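Local atomic coordinates of endoglucanase (Acetivibrio cellulolyticus, PDB entry 5NRM), a protein that serves as a cellulosomal scaffoldin, this chain being a type I cohesin domain that docks the dockerin of a family 5 enzyme, and probably also hydrolyses cellulose. Residues V57-P60 / G61-F64; T40-A43 / T44-E47. All coordinates share one frame; numbering follows the deposited sequence. Where two conformers were deposited one is given.

Contact 1 (V57-P60 / G61-F64); sequences VTNP and GVNF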
loop_
_atom_site.group_PDB
_atom_site.type_symbol
_atom_site.label_atom_id
_atom_site.label_comp_id
_atom_site.label_asym_id
_atom_site.label_seq_id
_atom_site.Cartn_x
_atom_site.Cartn_y
_atom_site.Cartn_z
ATOM N N VAL A 57 -2.780 -2.494 -11.793
ATOM C CA VAL A 57 -1.994 -3.367 -10.995
ATOM C C VAL A 57 -1.659 -4.680 -11.705
ATOM O O VAL A 57 -2.517 -5.388 -12.220
ATOM C CB VAL A 57 -2.687 -3.604 -9.614
ATOM C CG1 VAL A 57 -1.944 -4.634 -8.716
ATOM C CG2 VAL A 57 -2.874 -2.299 -8.861
ATOM N N THR A 58 -0.362 -5.044 -11.722
ATOM C CA THR A 58 0.093 -6.305 -12.252
ATOM C C THR A 58 -0.194 -7.452 -11.279
ATOM O O THR A 58 -0.119 -7.287 -10.091
ATOM C CB THR A 58 1.586 -6.260 -12.566
ATOM O OG1 THR A 58 2.264 -5.791 -11.388
ATOM C CG2 THR A 58 1.843 -5.272 -13.757
ATOM N N ASN A 59 -0.577 -8.581 -11.856
ATOM C CA ASN A 59 -0.754 -9.858 -11.137
ATOM C C ASN A 59 -1.239 -9.656 -9.705
ATOM O O ASN A 59 -0.559 -10.087 -8.750
ATOM C CB ASN A 59 0.570 -10.593 -11.162
ATOM C CG ASN A 59 0.442 -12.089 -10.938
ATOM O OD1 ASN A 59 -0.617 -12.645 -11.132
ATOM N ND2 ASN A 59 1.547 -12.744 -10.563
ATOM N N PRO A 60 -2.415 -9.034 -9.538
ATOM C CA PRO A 60 -2.830 -8.624 -8.181
ATOM C C PRO A 60 -3.053 -9.756 -7.191
ATOM O O PRO A 60 -2.920 -9.530 -5.973
ATOM C CB PRO A 60 -4.121 -7.873 -8.401
ATOM C CG PRO A 60 -4.538 -8.216 -9.774
ATOM C CD PRO A 60 -3.364 -8.571 -10.581
ATOM N N GLY A 61 -3.371 -10.947 -7.691
ATOM C CA GLY A 61 -3.504 -12.089 -6.798
ATOM C C GLY A 61 -2.231 -12.418 -6.063
ATOM O O GLY A 61 -2.261 -13.057 -5.030
ATOM N N VAL A 62 -1.080 -12.113 -6.655
ATOM C CA VAL A 62 0.219 -12.236 -6.005
ATOM C C VAL A 62 0.737 -10.942 -5.390
ATOM O O VAL A 62 1.267 -10.951 -4.288
ATOM C CB VAL A 62 1.205 -12.783 -7.010
ATOM C CG1 VAL A 62 2.636 -12.831 -6.467
ATOM C CG2 VAL A 62 0.762 -14.134 -7.529
ATOM N N ASN A 63 0.599 -9.850 -6.127
ATOM C CA ASN A 63 1.392 -8.647 -5.848
ATOM C C ASN A 63 0.743 -7.669 -4.945
ATOM O O ASN A 63 1.415 -6.768 -4.446
ATOM C CB ASN A 63 1.644 -7.918 -7.164
ATOM C CG ASN A 63 2.625 -8.649 -8.089
ATOM O OD1 ASN A 63 3.313 -9.604 -7.687
ATOM N ND2 ASN A 63 2.758 -8.132 -9.276
ATOM N N PHE A 64 -0.558 -7.767 -4.732
ATOM C CA PHE A 64 -1.314 -6.694 -4.101
ATOM C C PHE A 64 -2.085 -7.127 -2.905
ATOM O O PHE A 64 -2.809 -8.165 -2.959
ATOM C CB PHE A 64 -2.279 -6.144 -5.167
ATOM C CG PHE A 64 -3.115 -4.956 -4.722
ATOM C CD1 PHE A 64 -2.727 -3.630 -4.995
ATOM C CD2 PHE A 64 -4.379 -5.173 -4.125
ATOM C CE1 PHE A 64 -3.529 -2.577 -4.621
ATOM C CE2 PHE A 64 -5.160 -4.079 -3.738
ATOM C CZ PHE A 64 -4.725 -2.818 -3.986
HETATM O O HOH W 1 3.874 -11.456 -9.636
HETATM O O HOH W 2 -3.604 -12.062 -10.250
#

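Contact 2 (T40-A43 / T44-E47); sequences TYDA and TKLE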
loop_
_atom_site.group_PDB
_atom_site.type_symbol
_atom_site.label_atom_id
_atom_site.label_comp_id
_atom_site.label_asym_id
_atom_site.label_seq_id
_atom_site.Cartn_x
_atom_site.Cartn_y
_atom_site.Cartn_z
ATOM N N THR A 40 -7.166 6.275 5.635
ATOM C CA THR A 40 -8.157 6.523 6.684
ATOM C C THR A 40 -9.465 6.895 6.028
ATOM O O THR A 40 -9.506 7.493 4.957
ATOM C CB THR A 40 -7.703 7.498 7.755
ATOM O OG1 THR A 40 -7.359 8.716 7.145
ATOM C CG2 THR A 40 -6.509 6.914 8.468
ATOM N N TYR A 41 -10.559 6.565 6.709
ATOM C CA TYR A 41 -11.914 6.913 6.225
ATOM C C TYR A 41 -12.777 7.229 7.402
ATOM O O TYR A 41 -12.584 6.704 8.533
ATOM C CB TYR A 41 -12.451 5.827 5.302
ATOM C CG TYR A 41 -12.641 4.505 5.981
ATOM C CD1 TYR A 41 -13.874 4.183 6.629
ATOM C CD2 TYR A 41 -11.630 3.557 6.014
ATOM C CE1 TYR A 41 -14.023 2.987 7.313
ATOM C CE2 TYR A 41 -11.783 2.376 6.681
ATOM C CZ TYR A 41 -12.979 2.058 7.331
ATOM O OH TYR A 41 -13.140 0.864 8.048
ATOM N N ASP A 42 -13.835 7.970 7.129
ATOM C CA ASP A 42 -14.753 8.363 8.234
ATOM C C ASP A 42 -15.695 7.203 8.549
ATOM O O ASP A 42 -16.723 6.953 7.857
ATOM C CB ASP A 42 -15.553 9.595 7.824
ATOM C CG ASP A 42 -16.497 10.089 8.886
ATOM O OD1 ASP A 42 -16.671 9.381 9.901
ATOM O OD2 ASP A 42 -17.046 11.204 8.682
ATOM N N ALA A 43 -15.310 6.446 9.579
ATOM C CA ALA A 43 -16.062 5.215 9.884
ATOM C C ALA A 43 -17.381 5.568 10.541
ATOM O O ALA A 43 -18.209 4.672 10.661
ATOM C CB ALA A 43 -15.265 4.280 10.783
ATOM N N THR A 44 -17.661 6.835 10.893
ATOM C CA THR A 44 -18.984 7.154 11.413
ATOM C C THR A 44 -20.014 7.195 10.294
ATOM O O THR A 44 -21.213 7.126 10.584
ATOM C CB THR A 44 -19.015 8.508 12.141
ATOM O OG1 THR A 44 -18.954 9.608 11.209
ATOM C CG2 THR A 44 -17.968 8.561 13.182
ATOM N N LYS A 45 -19.546 7.257 9.049
ATOM C CA LYS A 45 -20.422 7.314 7.891
ATOM C C LYS A 45 -20.288 6.151 6.905
ATOM O O LYS A 45 -21.190 5.924 6.136
ATOM C CB LYS A 45 -20.199 8.597 7.159
ATOM C CG LYS A 45 -20.521 9.829 7.992
ATOM C CD LYS A 45 -20.252 11.092 7.183
ATOM C CE LYS A 45 -20.185 12.305 8.107
ATOM N NZ LYS A 45 -20.657 13.477 7.380
ATOM N N LEU A 46 -19.166 5.454 6.950
ATOM C CA LEU A 46 -18.850 4.439 5.985
ATOM C C LEU A 46 -18.509 3.155 6.698
ATOM O O LEU A 46 -17.707 3.144 7.660
ATOM C CB LEU A 46 -17.667 4.822 5.094
ATOM C CG LEU A 46 -17.719 6.132 4.294
ATOM C CD1 LEU A 46 -16.364 6.399 3.687
ATOM C CD2 LEU A 46 -18.861 6.149 3.251
ATOM N N GLU A 47 -18.993 2.085 6.137
ATOM C CA GLU A 47 -18.660 0.706 6.572
ATOM C C GLU A 47 -17.778 0.094 5.447
ATOM O O GLU A 47 -18.251 -0.095 4.332
ATOM C CB GLU A 47 -19.902 -0.115 6.781
ATOM C CG GLU A 47 -19.620 -1.570 7.153
ATOM C CD GLU A 47 -20.821 -2.558 6.925
ATOM O OE1 GLU A 47 -21.858 -2.330 6.202
ATOM O OE2 GLU A 47 -20.659 -3.711 7.442
#

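Contact 1 (V57-P60 / G61-F64)
Asn63 reaches back to Thr58 at the single-turn helix 60-63, which carries the cohesin chain from strand 46-53 to strand 64-70 of its jelly-roll β-sandwich. With CG anti to its carbonyl carbon (chi1 -71°), Asn63 slants across Thr58, and its amide nitrogen faces two oxygens that lie on one side of it: ND2 is 3.1 Å from Thr58 O and 3.2 Å from Thr58 OG1. Both hydrogen bonds are weak and bent. Each polar group has a further partner in the fold: Thr58 OG1 bonds Gly86 O and Asn63 OD1 bonds Tyr81 N.

Asn59 holds the N-cap position without a side-chain capping bond. Its carbonyl oxygen accepts the first backbone bonds of the helix, from Val62 N well above the carbonyl plane and from Asn63 N, closer to that plane, at 2.9 Å. The Asn59 amide turns outward over Val62, ND2 lying 3.4 Å from Val62 CG2.

At the inner end Val57 and Phe64 cross at about a right angle, Val57 CG1 resting 3.9 Å from Phe64 CB. The Phe64 ring continues away from the turn to meet Phe94 edge-to-face, while Phe64 O takes a weak hydrogen bond from Arg56 of the dockerin chain. Across the solvent side, one water accepts from Asn59 ND2 at 2.8 Å and donates to Asn63 OD1 at 2.7 Å.

Contact 2 (T40-A43 / T44-E47)
An Asx turn begins at Asp42, whose carboxylate folds back onto Thr44. Asp42 OD1 takes two hydrogen bonds from that one residue, from Thr44 OG1 at 2.6 Å and from Thr44 N at 2.9 Å. The hydroxyl arrives on the syn side of the carboxylate and the backbone N-H on the anti side, both from the same face of its plane, which limits the carboxylate's freedom to rotate. The threonine contributes by its own torsion: OG1 sits between the backbone N and the carbonyl carbon (chi1 74°), on the side of the N-H it works with.

The backbone of Asp42 closes the turn from within. Its carbonyl oxygen accepts from Lys45 N at 3.1 Å, the donor standing high above the carbonyl plane, and more weakly from Leu46 N. Ala43 and Thr44 thus form the corner of a β-turn, by which the chain leaves strand 34-41 on one face of the jelly-roll sandwich and enters strand 46-53 on the other.

Lys45 lays its aliphatic chain alongside the second carboxylate oxygen, CE coming within 3.4 Å of Asp42 OD2. NZ stops at 4.5 Å from that oxygen, beyond a salt bridge, and bonds to Lys110 O; the charge nearby may still favour the ionised aspartate.

On the inner side Tyr41 presents a ring edge to the backbone of Leu46, CE1 lying 3.7 Å from Leu46 O near the ring plane. That ring also meets Phe99, and its hydroxyl bonds to Gly72 N. The same Leu46 O faces a CA-H...O contact from Ala43 CA at 3.5 Å.

In the fold
Both contacts are short local turns in which the chain passes between the two faces of the sandwich, and strand 46-53 joins them: contact 2 leads into it and contact 1 follows it. They lie on opposite sides of the domain centre, with centres about 26 Å apart. Each is partly buried, with exposed residues outside and aromatic packing within, against Phe94 at 57-64 and Phe99 at 40-47. Their chemistry differs in part: both have backbone turn bonds, to which contact 1 adds a neutral amide and waters, contact 2 a carboxylate. Contact 1 alone touches the dockerin chain; no other protein chain of the assembly reaches contact 2.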